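Local atomic coordinates of AAC3-I (Uncultured bacterium, PDB entry 5HMN), a protein that probably transfers the acetyl group of acetyl-coenzyme A to an amino group of aminoglycoside antibiotics, a reaction that confers resistance. Residues C[79-87]-C[115-123]. Residues are numbered along the deposited sequence; the frame is centred on the assembly and turned at random.
Sequences QERSEIYIY and RGAYVIFVQ
Glu83 runs out alongside Tyr118 and Val119, and each step of its chain finds a partner in 115-123. CB rests on CG1 of Val119, 3.7 Å away; CG touches CE2 of Tyr118 at 3.6 Å while keeping to the same valine methyl, and CD faces Tyr118 OH. Beyond CG the chain is extended. OE2 accepts a 2.9 Å hydrogen bond from Tyr118 OH, which arrives from above the carboxylate plane, 37° out of it, whereas OE1 lies 3.2 Å from CE2 of Phe121, the carboxylate plane nearly perpendicular to that ring. OE2 also takes a weak hydrogen bond from Tyr87 OH of the second subunit. The phenol of Tyr118 reaches back because its chi1 of 77° sets CG between the backbone N and the carbonyl carbon; CD of Arg81 packs against its CE2, and the hydroxyl sits over one face of the guanidinium, whose salt bridge is to Glu78.

Beneath this row the backbones of 82-87 and 119-123 run parallel, joined through helix 100-115 in a beta-alpha-beta unit of the GNAT fold. Ile84 occupies the centre of the ladder, donating N-H to Val119 O and receiving Phe121 N at its own O (2.9 Å). Towards coenzyme A a water joins Ile86 O to Gln123 N; Val122, beside the bound cofactor, packs its CB 3.7 Å from CB of Ile86. Ile84, Ile86 and Ile120 share the face packed under Leu108. On the other face the planes of the Tyr85 and Phe121 rings differ by only 20°, but a large offset leaves little overlap; CE1 of Phe121 meets CD1 of Tyr85 at 3.3 Å. His148 of the second subunit meets the Phe121 ring, where an antiparallel ladder carries the sheet across the dimer interface.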
ATOM      1  N   GLN C  79      -4.666   1.125  15.407  1.00 43.53           N
ATOM      2  CA  GLN C  79      -3.803   1.666  16.453  1.00 48.08           C
ATOM      3  C   GLN C  79      -3.106   2.932  15.973  1.00 59.40           C
ATOM      4  O   GLN C  79      -3.110   3.239  14.780  1.00 50.85           O
ATOM      5  CB  GLN C  79      -2.747   0.643  16.882  1.00 57.16           C
ATOM      6  CG  GLN C  79      -3.289  -0.584  17.591  1.00 53.09           C
ATOM      7  CD  GLN C  79      -2.186  -1.484  18.109  1.00 64.25           C
ATOM      8  OE1 GLN C  79      -1.081  -1.027  18.401  1.00 72.27           O
ATOM      9  NE2 GLN C  79      -2.479  -2.774  18.219  1.00 62.29           N
ATOM     10  N   GLU C  80      -2.498   3.659  16.905  1.00 47.41           N
ATOM     11  CA  GLU C  80      -1.688   4.816  16.556  1.00 46.73           C
ATOM     12  C   GLU C  80      -0.298   4.368  16.146  1.00 52.81           C
ATOM     13  O   GLU C  80       0.647   4.444  16.930  1.00 58.22           O
ATOM     14  CB  GLU C  80      -1.598   5.795  17.722  1.00 60.04           C
ATOM     15  CG  GLU C  80      -2.912   6.449  18.048  1.00 82.03           C
ATOM     16  CD  GLU C  80      -2.831   7.369  19.249  1.00 97.02           C
ATOM     17  OE1 GLU C  80      -1.794   7.355  19.949  1.00 98.37           O
ATOM     18  OE2 GLU C  80      -3.811   8.105  19.485  1.00110.22           O
ATOM     19  N   ARG C  81      -0.185   3.890  14.913  1.00 54.46           N
ATOM     20  CA  ARG C  81       1.083   3.415  14.382  1.00 50.13           C
ATOM     21  C   ARG C  81       1.071   3.535  12.867  1.00 46.62           C
ATOM     22  O   ARG C  81       0.025   3.770  12.266  1.00 43.68           O
ATOM     23  CB  ARG C  81       1.338   1.968  14.800  1.00 46.21           C
ATOM     24  CG  ARG C  81       0.368   0.977  14.187  1.00 45.61           C
ATOM     25  CD  ARG C  81       0.457  -0.385  14.849  1.00 50.26           C
ATOM     26  NE  ARG C  81      -0.402  -1.361  14.185  1.00 50.98           N
ATOM     27  CZ  ARG C  81      -0.679  -2.565  14.668  1.00 64.26           C
ATOM     28  NH1 ARG C  81      -0.166  -2.946  15.828  1.00 83.35           N
ATOM     29  NH2 ARG C  81      -1.472  -3.387  13.994  1.00 58.52           N
ATOM     30  N   SER C  82       2.231   3.373  12.246  1.00 42.59           N
ATOM     31  CA  SER C  82       2.305   3.459  10.797  1.00 43.90           C
ATOM     32  C   SER C  82       3.290   2.445  10.234  1.00 42.75           C
ATOM     33  O   SER C  82       4.233   2.031  10.909  1.00 45.75           O
ATOM     34  CB  SER C  82       2.691   4.877  10.363  1.00 40.92           C
ATOM     35  OG  SER C  82       4.005   5.208  10.779  1.00 51.33           O
ATOM     36  N   GLU C  83       3.052   2.037   8.994  1.00 30.86           N
ATOM     37  CA  GLU C  83       3.969   1.167   8.274  1.00 33.41           C
ATOM     38  C   GLU C  83       4.329   1.784   6.933  1.00 37.69           C
ATOM     39  O   GLU C  83       3.525   2.510   6.342  1.00 38.05           O
ATOM     40  CB  GLU C  83       3.357  -0.213   8.045  1.00 35.14           C
ATOM     41  CG  GLU C  83       2.348  -0.639   9.082  1.00 45.57           C
ATOM     42  CD  GLU C  83       1.579  -1.871   8.648  1.00 60.66           C
ATOM     43  OE1 GLU C  83       1.579  -2.178   7.438  1.00 58.22           O
ATOM     44  OE2 GLU C  83       0.974  -2.531   9.518  1.00 56.04           O
ATOM     45  N   ILE C  84       5.528   1.481   6.452  1.00 32.19           N
ATOM     46  CA  ILE C  84       5.979   2.003   5.167  1.00 27.20           C
ATOM     47  C   ILE C  84       5.954   0.890   4.125  1.00 32.87           C
ATOM     48  O   ILE C  84       6.567  -0.164   4.300  1.00 34.27           O
ATOM     49  CB  ILE C  84       7.387   2.613   5.260  1.00 30.23           C
ATOM     50  CG1 ILE C  84       7.407   3.755   6.276  1.00 38.37           C
ATOM     51  CG2 ILE C  84       7.851   3.111   3.897  1.00 30.17           C
ATOM     52  CD1 ILE C  84       8.764   4.395   6.436  1.00 55.11           C
ATOM     53  N   TYR C  85       5.214   1.127   3.052  1.00 24.74           N
ATOM     54  CA  TYR C  85       5.120   0.168   1.962  1.00 30.35           C
ATOM     55  C   TYR C  85       6.058   0.548   0.818  1.00 29.37           C
ATOM     56  O   TYR C  85       5.857   1.557   0.149  1.00 26.91           O
ATOM     57  CB  TYR C  85       3.673   0.082   1.470  1.00 29.94           C
ATOM     58  CG  TYR C  85       3.461  -0.818   0.274  1.00 36.60           C
ATOM     59  CD1 TYR C  85       4.017  -2.088   0.226  1.00 43.57           C
ATOM     60  CD2 TYR C  85       2.680  -0.405  -0.793  1.00 45.56           C
ATOM     61  CE1 TYR C  85       3.814  -2.915  -0.862  1.00 45.80           C
ATOM     62  CE2 TYR C  85       2.471  -1.224  -1.884  1.00 50.09           C
ATOM     63  CZ  TYR C  85       3.041  -2.479  -1.915  1.00 60.54           C
ATOM     64  OH  TYR C  85       2.835  -3.304  -3.001  1.00 53.60           O
ATOM     65  N   ILE C  86       7.086  -0.262   0.604  1.00 29.20           N
ATOM     66  CA  ILE C  86       7.937  -0.102  -0.568  1.00 32.42           C
ATOM     67  C   ILE C  86       7.179  -0.539  -1.817  1.00 32.78           C
ATOM     68  O   ILE C  86       6.838  -1.715  -1.971  1.00 31.76           O
ATOM     69  CB  ILE C  86       9.237  -0.916  -0.447  1.00 26.95           C
ATOM     70  CG1 ILE C  86      10.041  -0.452   0.770  1.00 31.75           C
ATOM     71  CG2 ILE C  86      10.062  -0.784  -1.713  1.00 31.15           C
ATOM     72  CD1 ILE C  86      11.378  -1.168   0.939  1.00 34.18           C
ATOM     73  N   TYR C  87       6.896   0.410  -2.702  1.00 30.20           N
ATOM     74  CA  TYR C  87       6.203   0.074  -3.932  1.00 29.75           C
ATOM     75  C   TYR C  87       7.182  -0.385  -5.005  1.00 36.90           C
ATOM     76  O   TYR C  87       7.055  -1.492  -5.516  1.00 34.20           O
ATOM     77  CB  TYR C  87       5.379   1.254  -4.450  1.00 30.19           C
ATOM     78  CG  TYR C  87       4.392   0.835  -5.521  1.00 27.29           C
ATOM     79  CD1 TYR C  87       3.087   0.485  -5.193  1.00 36.50           C
ATOM     80  CD2 TYR C  87       4.775   0.754  -6.856  1.00 33.63           C
ATOM     81  CE1 TYR C  87       2.188   0.084  -6.172  1.00 46.65           C
ATOM     82  CE2 TYR C  87       3.889   0.359  -7.835  1.00 36.61           C
ATOM     83  CZ  TYR C  87       2.597   0.024  -7.493  1.00 38.34           C
ATOM     84  OH  TYR C  87       1.717  -0.375  -8.477  1.00 51.97           O
ATOM     85  N   ARG C 115       9.822   8.940  11.584  1.00 62.77           N
ATOM     86  CA  ARG C 115       8.387   9.117  11.363  1.00 49.32           C
ATOM     87  C   ARG C 115       7.565   8.337  12.380  1.00 59.54           C
ATOM     88  O   ARG C 115       6.361   8.555  12.515  1.00 66.13           O
ATOM     89  CB  ARG C 115       7.997   8.685   9.947  1.00 42.99           C
ATOM     90  CG  ARG C 115       8.432   9.654   8.858  1.00 60.35           C
ATOM     91  CD  ARG C 115       7.941   9.205   7.488  1.00 48.38           C
ATOM     92  NE  ARG C 115       8.281  10.170   6.445  1.00 57.19           N
ATOM     93  CZ  ARG C 115       7.399  10.696   5.604  1.00 49.47           C
ATOM     94  NH1 ARG C 115       6.124  10.344   5.677  1.00 50.78           N
ATOM     95  NH2 ARG C 115       7.790  11.570   4.687  1.00 50.87           N
ATOM     96  N   GLY C 116       8.220   7.428  13.095  1.00 60.64           N
ATOM     97  CA  GLY C 116       7.550   6.641  14.114  1.00 52.46           C
ATOM     98  C   GLY C 116       6.988   5.331  13.588  1.00 50.82           C
ATOM     99  O   GLY C 116       6.299   4.613  14.311  1.00 50.74           O
ATOM    100  N   ALA C 117       7.278   5.026  12.327  1.00 40.00           N
ATOM    101  CA  ALA C 117       6.849   3.767  11.726  1.00 39.51           C
ATOM    102  C   ALA C 117       7.521   2.598  12.431  1.00 41.47           C
ATOM    103  O   ALA C 117       8.687   2.689  12.810  1.00 50.96           O
ATOM    104  CB  ALA C 117       7.167   3.749  10.243  1.00 48.30           C
ATOM    105  N   TYR C 118       6.788   1.502  12.610  1.00 42.03           N
ATOM    106  CA  TYR C 118       7.310   0.368  13.364  1.00 47.86           C
ATOM    107  C   TYR C 118       7.776  -0.756  12.445  1.00 44.63           C
ATOM    108  O   TYR C 118       8.439  -1.690  12.891  1.00 51.97           O
ATOM    109  CB  TYR C 118       6.260  -0.156  14.354  1.00 56.61           C
ATOM    110  CG  TYR C 118       5.162  -0.992  13.728  1.00 50.07           C
ATOM    111  CD1 TYR C 118       5.214  -2.380  13.764  1.00 58.15           C
ATOM    112  CD2 TYR C 118       4.073  -0.394  13.111  1.00 45.05           C
ATOM    113  CE1 TYR C 118       4.211  -3.150  13.194  1.00 52.01           C
ATOM    114  CE2 TYR C 118       3.069  -1.153  12.538  1.00 48.80           C
ATOM    115  CZ  TYR C 118       3.144  -2.528  12.582  1.00 47.09           C
ATOM    116  OH  TYR C 118       2.150  -3.280  12.010  1.00 47.10           O
ATOM    117  N   VAL C 119       7.440  -0.663  11.160  1.00 36.60           N
ATOM    118  CA  VAL C 119       7.818  -1.712  10.219  1.00 30.23           C
ATOM    119  C   VAL C 119       7.796  -1.225   8.768  1.00 38.93           C
ATOM    120  O   VAL C 119       7.054  -0.311   8.402  1.00 30.79           O
ATOM    121  CB  VAL C 119       6.893  -2.956  10.370  1.00 37.41           C
ATOM    122  CG1 VAL C 119       5.507  -2.668   9.825  1.00 35.59           C
ATOM    123  CG2 VAL C 119       7.497  -4.185   9.696  1.00 37.70           C
ATOM    124  N   ILE C 120       8.651  -1.827   7.954  1.00 33.72           N
ATOM    125  CA  ILE C 120       8.640  -1.604   6.520  1.00 28.51           C
ATOM    126  C   ILE C 120       8.306  -2.922   5.839  1.00 34.92           C
ATOM    127  O   ILE C 120       8.872  -3.958   6.184  1.00 35.54           O
ATOM    128  CB  ILE C 120       9.998  -1.072   6.021  1.00 35.92           C
ATOM    129  CG1 ILE C 120      10.307   0.281   6.666  1.00 28.10           C
ATOM    130  CG2 ILE C 120      10.007  -0.965   4.501  1.00 36.95           C
ATOM    131  CD1 ILE C 120      11.709   0.800   6.356  1.00 40.48           C
ATOM    132  N   PHE C 121       7.378  -2.904   4.889  1.00 32.74           N
ATOM    133  CA  PHE C 121       7.070  -4.135   4.172  1.00 31.43           C
ATOM    134  C   PHE C 121       7.075  -3.926   2.661  1.00 34.73           C
ATOM    135  O   PHE C 121       6.919  -2.807   2.160  1.00 33.08           O
ATOM    136  CB  PHE C 121       5.736  -4.729   4.649  1.00 37.65           C
ATOM    137  CG  PHE C 121       4.524  -3.930   4.254  1.00 39.61           C
ATOM    138  CD1 PHE C 121       3.744  -4.319   3.178  1.00 51.04           C
ATOM    139  CD2 PHE C 121       4.156  -2.802   4.967  1.00 50.43           C
ATOM    140  CE1 PHE C 121       2.621  -3.594   2.814  1.00 52.45           C
ATOM    141  CE2 PHE C 121       3.038  -2.068   4.606  1.00 54.89           C
ATOM    142  CZ  PHE C 121       2.269  -2.468   3.527  1.00 37.70           C
ATOM    143  N   VAL C 122       7.301  -5.014   1.941  1.00 33.31           N
ATOM    144  CA  VAL C 122       7.420  -4.959   0.493  1.00 36.42           C
ATOM    145  C   VAL C 122       7.039  -6.309  -0.103  1.00 42.56           C
ATOM    146  O   VAL C 122       7.399  -7.361   0.430  1.00 43.89           O
ATOM    147  CB  VAL C 122       8.854  -4.561   0.053  1.00 39.15           C
ATOM    148  CG1 VAL C 122       9.889  -5.494   0.667  1.00 44.77           C
ATOM    149  CG2 VAL C 122       8.977  -4.546  -1.464  1.00 45.77           C
ATOM    150  N   GLN C 123       6.276  -6.277  -1.188  1.00 41.33           N
ATOM    151  CA  GLN C 123       5.913  -7.493  -1.898  1.00 48.29           C
ATOM    152  C   GLN C 123       6.989  -7.837  -2.913  1.00 55.44           C
ATOM    153  O   GLN C 123       7.441  -6.983  -3.671  1.00 51.92           O
ATOM    154  CB  GLN C 123       4.565  -7.343  -2.602  1.00 53.77           C
ATOM    155  CG  GLN C 123       3.388  -7.093  -1.684  1.00 60.85           C
ATOM    156  CD  GLN C 123       2.063  -7.167  -2.421  1.00 90.95           C
ATOM    157  OE1 GLN C 123       1.935  -7.883  -3.415  1.00 83.02           O
ATOM    158  NE2 GLN C 123       1.073  -6.420  -1.942  1.00 97.05           N
TER
HETATM  159  O   HOH W   1       6.091  -3.966  -2.997  1.00 37.54           O
HETATM  160  O   HOH W   2       7.686  -4.562  -5.951  1.00 70.71           O